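Local structure of guanylate kinase (Coxiella burnetii, 3TR0) at residues 25-30 against 99-104; 166-171 against 178-183. The protein catalyses transfer of a phosphate group from ATP to GMP, giving GDP and ADP, and so probably serves to recycle GMP and, indirectly, cGMP. All coordinates share one frame; numbering follows the deposited sequence.

Overall arrangement
Both contacts lie in the P-loop kinase core, where helices pack on the parallel sheet ordered 34-36, 99-103, 9-13, 120-125, 166-169. Contact 1 sets helix 20-30 on strand 99-103, its centre about 7 Å from the centre of the chain; contact 2 sets helix 173-187 on the outermost strand 166-169, its centre about 13 Å from it. The two helices also touch: CD1 of Leu27 is 3.7 Å from CG1 of Ile181. Both contacts are buried, but their chemistry differs. Contact 1 is purely aliphatic across its segments and runs on to the GMP pocket, whereas contact 2 adds an aromatic face and two bridging waters, and its residues also meet the second subunit.

Contact 1. Residues 25-30 against 99-104; sequences RALVKA and DVLLEI. With 5GP (guanosine-5'-monophosphate), chain D.
Leu101 reaches helix 20-30 because its CG stands anti to the carbonyl carbon (chi1 -74°), which carries both methyls off the sheet toward Leu27 and Val28. On the helix, Leu27 holds its CG anti to the backbone N (chi1 178°). The two neighbouring helix residues present one methyl each to a single leucine.

CD2 of Leu27 lies 3.9 Å from CD2 of Leu101 and equally near the other methyl, CD1, so it rests against the fork of the leucine. Val28 meets just one branch: its CG1 is 3.4 Å from CD1 of Leu101, tighter than an ordinary carbon-carbon contact. Both helix side chains cross the leucine at a slant. Around this trio, Ile34 and Phe10 from the neighbouring strands and Val24 from the preceding helical turn also touch Leu101, while Leu27 extends the apolar layer to Ile181 and Ile184 of helix 173-187.

Farther along the segment the chemistry changes. NE of Arg25 remains 6.1 Å from OE1 of Glu103, too far for a salt bridge; the arginine instead pairs with Asp54. The backbone O of Glu103 lies near N7 of the bound GMP, with no hydrogen bond between the two acceptors. Ile104 lays its CG2 against the base, 3.3 Å from N1 of the nucleotide, and its CB approaches C2 of the purine.

This is the helix-on-sheet packing of a P-loop kinase, in which helix 20-30 begins within the predicted ATP-binding site. No hydrogen bond joins the two segments, and apolar methyl contacts alone join them. Segment 99-104 thus runs from an aliphatic core at Leu101 to the GMP pocket at Ile104, which gives the guanine an apolar surface.

Contact 2. Residues 166-171 against 178-183; sequences YLVVND and QNLIHI
Ile183 lies over one face of the Tyr166 ring, in the P-loop kinase core where residues 178-183 of helix 173-187 run at 161° to strand 166-169, at one edge of the parallel sheet. CG2 of Ile183 makes a CH-pi contact 3.9 Å from the ring centroid, 22° off the normal and displaced toward the rim. The side chains slide past each other in opposite directions, which takes CD1 of Ile183 back to CB and CG of Tyr166. With chi1 at -69°, Ile183 turns CG2 away from its backbone N, and this branch sits over the ring.

Val168, two residues on, is the next strand side chain directed at the helix. Its CG2 meets CD1 of Ile183 tip to tip at 3.8 Å, CD2 of Leu180 lies 4.2 Å from the same CG2 of Val168, and CG1 of Val168 touches CB of Asn179 at 4.1 Å.

Behind them, Ile122 of strand 120-125 packs on Val168, Leu180 and Ile183, and Leu27 of helix 20-30 on Leu180. Gln190 and Leu189 of the second subunit press on Tyr166 and Asn179. Water ties both ends: one molecule accepts a weak bond from ND2 of Asn179 and donates to O of Val169, while another links Tyr166 OH, 2.7 Å away, to the backbone O of Ile183.

Contact 1. Residues 25-30 against 99-104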
loop_
_atom_site.group_PDB
_atom_site.type_symbol
_atom_site.label_atom_id
_atom_site.label_comp_id
_atom_site.label_asym_id
_atom_site.label_seq_id
_atom_site.Cartn_x
_atom_site.Cartn_y
_atom_site.Cartn_z
ATOM N N ARG A 25 -13.771 -13.290 -3.330
ATOM C CA ARG A 25 -13.710 -14.693 -2.920
ATOM C C ARG A 25 -12.345 -15.327 -3.189
ATOM O O ARG A 25 -11.866 -16.143 -2.398
ATOM C CB ARG A 25 -14.834 -15.501 -3.568
ATOM C CG ARG A 25 -16.194 -15.188 -2.974
ATOM C CD ARG A 25 -17.315 -15.951 -3.658
ATOM N NE ARG A 25 -18.597 -15.695 -3.007
ATOM C CZ ARG A 25 -19.780 -16.007 -3.528
ATOM N NH1 ARG A 25 -19.851 -16.583 -4.720
ATOM N NH2 ARG A 25 -20.892 -15.736 -2.858
ATOM N N ALA A 26 -11.717 -14.944 -4.296
ATOM C CA ALA A 26 -10.372 -15.416 -4.602
ATOM C C ALA A 26 -9.351 -14.778 -3.664
ATOM O O ALA A 26 -8.382 -15.418 -3.260
ATOM C CB ALA A 26 -10.019 -15.120 -6.047
ATOM N N LEU A 27 -9.571 -13.511 -3.330
ATOM C CA LEU A 27 -8.689 -12.793 -2.416
ATOM C C LEU A 27 -8.559 -13.509 -1.075
ATOM O O LEU A 27 -7.455 -13.677 -0.553
ATOM C CB LEU A 27 -9.204 -11.372 -2.190
ATOM C CG LEU A 27 -8.404 -10.504 -1.217
ATOM C CD1 LEU A 27 -6.972 -10.339 -1.692
ATOM C CD2 LEU A 27 -9.066 -9.152 -1.050
ATOM N N VAL A 28 -9.687 -13.927 -0.513
ATOM C CA VAL A 28 -9.665 -14.562 0.804
ATOM C C VAL A 28 -9.042 -15.950 0.758
ATOM O O VAL A 28 -8.609 -16.475 1.782
ATOM C CB VAL A 28 -11.063 -14.631 1.441
ATOM C CG1 VAL A 28 -11.628 -13.236 1.599
ATOM C CG2 VAL A 28 -11.989 -15.498 0.612
ATOM N N LYS A 29 -8.994 -16.542 -0.431
ATOM C CA LYS A 29 -8.354 -17.841 -0.604
ATOM C C LYS A 29 -6.840 -17.698 -0.676
ATOM O O LYS A 29 -6.101 -18.611 -0.310
ATOM C CB LYS A 29 -8.878 -18.540 -1.863
ATOM C CG LYS A 29 -9.961 -19.565 -1.586
ATOM C CD LYS A 29 -10.960 -19.034 -0.574
ATOM C CE LYS A 29 -11.874 -20.133 -0.061
ATOM N NZ LYS A 29 -12.727 -19.652 1.061
ATOM N N ALA A 30 -6.385 -16.540 -1.140
ATOM C CA ALA A 30 -4.960 -16.290 -1.330
ATOM C C ALA A 30 -4.278 -15.741 -0.078
ATOM O O ALA A 30 -3.070 -15.902 0.098
ATOM C CB ALA A 30 -4.751 -15.346 -2.500
ATOM N N ASP A 99 -8.382 -9.146 9.686
ATOM C CA ASP A 99 -8.897 -8.073 8.853
ATOM C C ASP A 99 -10.252 -8.485 8.305
ATOM O O ASP A 99 -10.554 -9.672 8.204
ATOM C CB ASP A 99 -7.925 -7.765 7.714
ATOM C CG ASP A 99 -6.567 -7.337 8.224
ATOM O OD1 ASP A 99 -6.495 -6.264 8.860
ATOM O OD2 ASP A 99 -5.581 -8.075 8.006
ATOM N N VAL A 100 -11.076 -7.503 7.968
ATOM C CA VAL A 100 -12.412 -7.795 7.474
ATOM C C VAL A 100 -12.640 -7.110 6.143
ATOM O O VAL A 100 -12.345 -5.927 5.987
ATOM C CB VAL A 100 -13.494 -7.334 8.453
ATOM C CG1 VAL A 100 -14.881 -7.489 7.822
ATOM C CG2 VAL A 100 -13.404 -8.129 9.758
ATOM N N LEU A 101 -13.163 -7.868 5.189
ATOM C CA LEU A 101 -13.536 -7.323 3.893
ATOM C C LEU A 101 -15.008 -6.956 3.895
ATOM O O LEU A 101 -15.856 -7.770 4.263
ATOM C CB LEU A 101 -13.260 -8.345 2.797
ATOM C CG LEU A 101 -11.780 -8.520 2.468
ATOM C CD1 LEU A 101 -11.517 -9.875 1.850
ATOM C CD2 LEU A 101 -11.330 -7.404 1.546
ATOM N N LEU A 102 -15.307 -5.725 3.497
ATOM C CA LEU A 102 -16.691 -5.275 3.402
ATOM C C LEU A 102 -17.044 -4.995 1.947
ATOM O O LEU A 102 -16.552 -4.036 1.350
ATOM C CB LEU A 102 -16.908 -4.017 4.248
ATOM C CG LEU A 102 -16.605 -4.121 5.750
ATOM C CD1 LEU A 102 -16.685 -2.753 6.415
ATOM C CD2 LEU A 102 -17.552 -5.093 6.410
ATOM N N GLU A 103 -17.885 -5.847 1.370
ATOM C CA GLU A 103 -18.360 -5.628 0.011
ATOM C C GLU A 103 -19.626 -4.803 0.103
ATOM O O GLU A 103 -20.720 -5.354 0.221
ATOM C CB GLU A 103 -18.671 -6.956 -0.670
ATOM C CG GLU A 103 -17.495 -7.893 -0.806
ATOM C CD GLU A 103 -17.893 -9.217 -1.433
ATOM O OE1 GLU A 103 -18.647 -9.978 -0.789
ATOM O OE2 GLU A 103 -17.464 -9.491 -2.572
ATOM N N ILE A 104 -19.474 -3.484 0.081
ATOM C CA ILE A 104 -20.594 -2.582 0.307
ATOM C C ILE A 104 -20.586 -1.456 -0.715
ATOM O O ILE A 104 -19.578 -1.232 -1.378
ATOM C CB ILE A 104 -20.559 -1.992 1.728
ATOM C CG1 ILE A 104 -19.244 -1.250 1.970
ATOM C CG2 ILE A 104 -20.732 -3.096 2.771
ATOM C CD1 ILE A 104 -19.122 -0.653 3.360
HETATM P P 5GP D . -26.739 -7.595 -5.046
HETATM O O1P 5GP D . -26.186 -8.893 -4.512
HETATM O O2P 5GP D . -28.203 -7.307 -4.838
HETATM O O3P 5GP D . -26.393 -7.496 -6.514
HETATM O "O5'" 5GP D . -25.873 -6.385 -4.485
HETATM C "C5'" 5GP D . -26.316 -5.045 -4.622
HETATM C "C4'" 5GP D . -25.276 -4.075 -4.129
HETATM O "O4'" 5GP D . -25.542 -3.744 -2.751
HETATM C "C3'" 5GP D . -23.849 -4.598 -4.102
HETATM O "O3'" 5GP D . -23.217 -4.542 -5.369
HETATM C "C2'" 5GP D . -23.178 -3.724 -3.050
HETATM O "O2'" 5GP D . -22.727 -2.509 -3.629
HETATM C "C1'" 5GP D . -24.341 -3.399 -2.105
HETATM N N9 5GP D . -24.260 -4.137 -0.833
HETATM C C8 5GP D . -24.267 -5.458 -0.611
HETATM N N7 5GP D . -24.196 -5.669 0.728
HETATM C C5 5GP D . -24.146 -4.458 1.332
HETATM C C6 5GP D . -24.065 -4.022 2.650
HETATM O O6 5GP D . -24.015 -4.839 3.601
HETATM N N1 5GP D . -24.039 -2.707 2.899
HETATM C C2 5GP D . -24.086 -1.803 1.910
HETATM N N2 5GP D . -24.058 -0.476 2.176
HETATM N N3 5GP D . -24.162 -2.196 0.626
HETATM C C4 5GP D . -24.197 -3.512 0.332
#

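Contact 2. Residues 166-171 against 178-183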
loop_
_atom_site.group_PDB
_atom_site.type_symbol
_atom_site.label_atom_id
_atom_site.label_comp_id
_atom_site.label_asym_id
_atom_site.label_seq_id
_atom_site.Cartn_x
_atom_site.Cartn_y
_atom_site.Cartn_z
ATOM N N TYR A 166 -8.034 3.501 -3.484
ATOM C CA TYR A 166 -7.384 2.768 -4.562
ATOM C C TYR A 166 -8.384 2.482 -5.658
ATOM O O TYR A 166 -9.575 2.317 -5.383
ATOM C CB TYR A 166 -6.849 1.430 -4.042
ATOM C CG TYR A 166 -5.795 1.580 -2.968
ATOM C CD1 TYR A 166 -4.463 1.799 -3.301
ATOM C CD2 TYR A 166 -6.133 1.514 -1.630
ATOM C CE1 TYR A 166 -3.491 1.947 -2.312
ATOM C CE2 TYR A 166 -5.177 1.660 -0.637
ATOM C CZ TYR A 166 -3.861 1.876 -0.984
ATOM O OH TYR A 166 -2.916 2.017 0.008
ATOM N N LEU A 167 -7.893 2.419 -6.890
ATOM C CA LEU A 167 -8.698 1.977 -8.022
ATOM C C LEU A 167 -8.045 0.756 -8.659
ATOM O O LEU A 167 -6.847 0.758 -8.937
ATOM C CB LEU A 167 -8.837 3.094 -9.065
ATOM C CG LEU A 167 -9.318 4.466 -8.594
ATOM C CD1 LEU A 167 -9.395 5.413 -9.784
ATOM C CD2 LEU A 167 -10.673 4.372 -7.906
ATOM N N VAL A 168 -8.829 -0.294 -8.881
ATOM C CA VAL A 168 -8.315 -1.501 -9.521
ATOM C C VAL A 168 -9.205 -1.889 -10.694
ATOM O O VAL A 168 -10.417 -1.960 -10.540
ATOM C CB VAL A 168 -8.255 -2.682 -8.542
ATOM C CG1 VAL A 168 -7.785 -3.930 -9.262
ATOM C CG2 VAL A 168 -7.335 -2.361 -7.370
ATOM N N VAL A 169 -8.608 -2.132 -11.859
ATOM C CA VAL A 169 -9.385 -2.496 -13.045
ATOM C C VAL A 169 -9.495 -4.009 -13.168
ATOM O O VAL A 169 -8.486 -4.710 -13.136
ATOM C CB VAL A 169 -8.763 -1.932 -14.347
ATOM C CG1 VAL A 169 -9.674 -2.229 -15.552
ATOM C CG2 VAL A 169 -8.529 -0.443 -14.225
ATOM N N ASN A 170 -10.720 -4.514 -13.303
ATOM C CA ASN A 170 -10.917 -5.946 -13.480
ATOM C C ASN A 170 -10.965 -6.334 -14.950
ATOM O O ASN A 170 -12.024 -6.684 -15.474
ATOM C CB ASN A 170 -12.186 -6.428 -12.776
ATOM C CG ASN A 170 -12.347 -7.933 -12.843
ATOM O OD1 ASN A 170 -11.400 -8.652 -13.160
ATOM N ND2 ASN A 170 -13.542 -8.420 -12.536
ATOM N N ASP A 171 -9.813 -6.265 -15.609
ATOM C CA ASP A 171 -9.703 -6.644 -17.012
ATOM C C ASP A 171 -9.063 -8.020 -17.145
ATOM O O ASP A 171 -9.295 -8.737 -18.119
ATOM C CB ASP A 171 -8.917 -5.591 -17.800
ATOM C CG ASP A 171 -7.517 -5.364 -17.251
ATOM O OD1 ASP A 171 -7.233 -5.777 -16.105
ATOM O OD2 ASP A 171 -6.696 -4.756 -17.972
ATOM N N GLN A 178 -4.188 -10.127 -7.793
ATOM C CA GLN A 178 -2.834 -9.799 -7.343
ATOM C C GLN A 178 -2.721 -8.346 -6.877
ATOM O O GLN A 178 -1.983 -8.044 -5.948
ATOM C CB GLN A 178 -1.799 -10.083 -8.434
ATOM C CG GLN A 178 -0.372 -9.742 -8.024
ATOM C CD GLN A 178 0.118 -10.576 -6.851
ATOM O OE1 GLN A 178 0.390 -11.769 -6.995
ATOM N NE2 GLN A 178 0.228 -9.951 -5.679
ATOM N N ASN A 179 -3.447 -7.444 -7.526
ATOM C CA ASN A 179 -3.434 -6.047 -7.106
ATOM C C ASN A 179 -4.124 -5.838 -5.764
ATOM O O ASN A 179 -3.662 -5.055 -4.933
ATOM C CB ASN A 179 -4.034 -5.144 -8.181
ATOM C CG ASN A 179 -3.085 -4.932 -9.339
ATOM O OD1 ASN A 179 -1.867 -4.950 -9.162
ATOM N ND2 ASN A 179 -3.632 -4.735 -10.529
ATOM N N LEU A 180 -5.227 -6.543 -5.551
ATOM C CA LEU A 180 -5.887 -6.519 -4.253
ATOM C C LEU A 180 -4.930 -7.033 -3.172
ATOM O O LEU A 180 -4.874 -6.492 -2.066
ATOM C CB LEU A 180 -7.178 -7.343 -4.291
ATOM C CG LEU A 180 -8.249 -6.799 -5.244
ATOM C CD1 LEU A 180 -9.448 -7.746 -5.373
ATOM C CD2 LEU A 180 -8.704 -5.427 -4.778
ATOM N N ILE A 181 -4.163 -8.064 -3.502
ATOM C CA ILE A 181 -3.195 -8.622 -2.558
ATOM C C ILE A 181 -2.107 -7.604 -2.208
ATOM O O ILE A 181 -1.726 -7.478 -1.048
ATOM C CB ILE A 181 -2.557 -9.917 -3.100
ATOM C CG1 ILE A 181 -3.608 -11.028 -3.182
ATOM C CG2 ILE A 181 -1.388 -10.352 -2.222
ATOM C CD1 ILE A 181 -3.122 -12.273 -3.885
ATOM N N HIS A 182 -1.615 -6.872 -3.205
ATOM C CA HIS A 182 -0.643 -5.810 -2.945
ATOM C C HIS A 182 -1.194 -4.813 -1.932
ATOM O O HIS A 182 -0.493 -4.400 -1.012
ATOM C CB HIS A 182 -0.272 -5.054 -4.233
ATOM C CG HIS A 182 0.601 -5.831 -5.171
ATOM N ND1 HIS A 182 1.624 -6.645 -4.739
ATOM C CD2 HIS A 182 0.603 -5.913 -6.524
ATOM C CE1 HIS A 182 2.219 -7.195 -5.781
ATOM N NE2 HIS A 182 1.620 -6.767 -6.877
ATOM N N ILE A 183 -2.448 -4.415 -2.120
ATOM C CA ILE A 183 -3.041 -3.359 -1.308
ATOM C C ILE A 183 -3.188 -3.781 0.154
ATOM O O ILE A 183 -2.845 -3.028 1.063
ATOM C CB ILE A 183 -4.391 -2.894 -1.885
ATOM C CG1 ILE A 183 -4.166 -2.151 -3.210
ATOM C CG2 ILE A 183 -5.123 -2.004 -0.888
ATOM C CD1 ILE A 183 -5.412 -2.048 -4.086
HETATM O O HOH W 1 -2.250 -0.281 1.326
HETATM O O HOH W 2 -5.794 -4.990 -12.341
#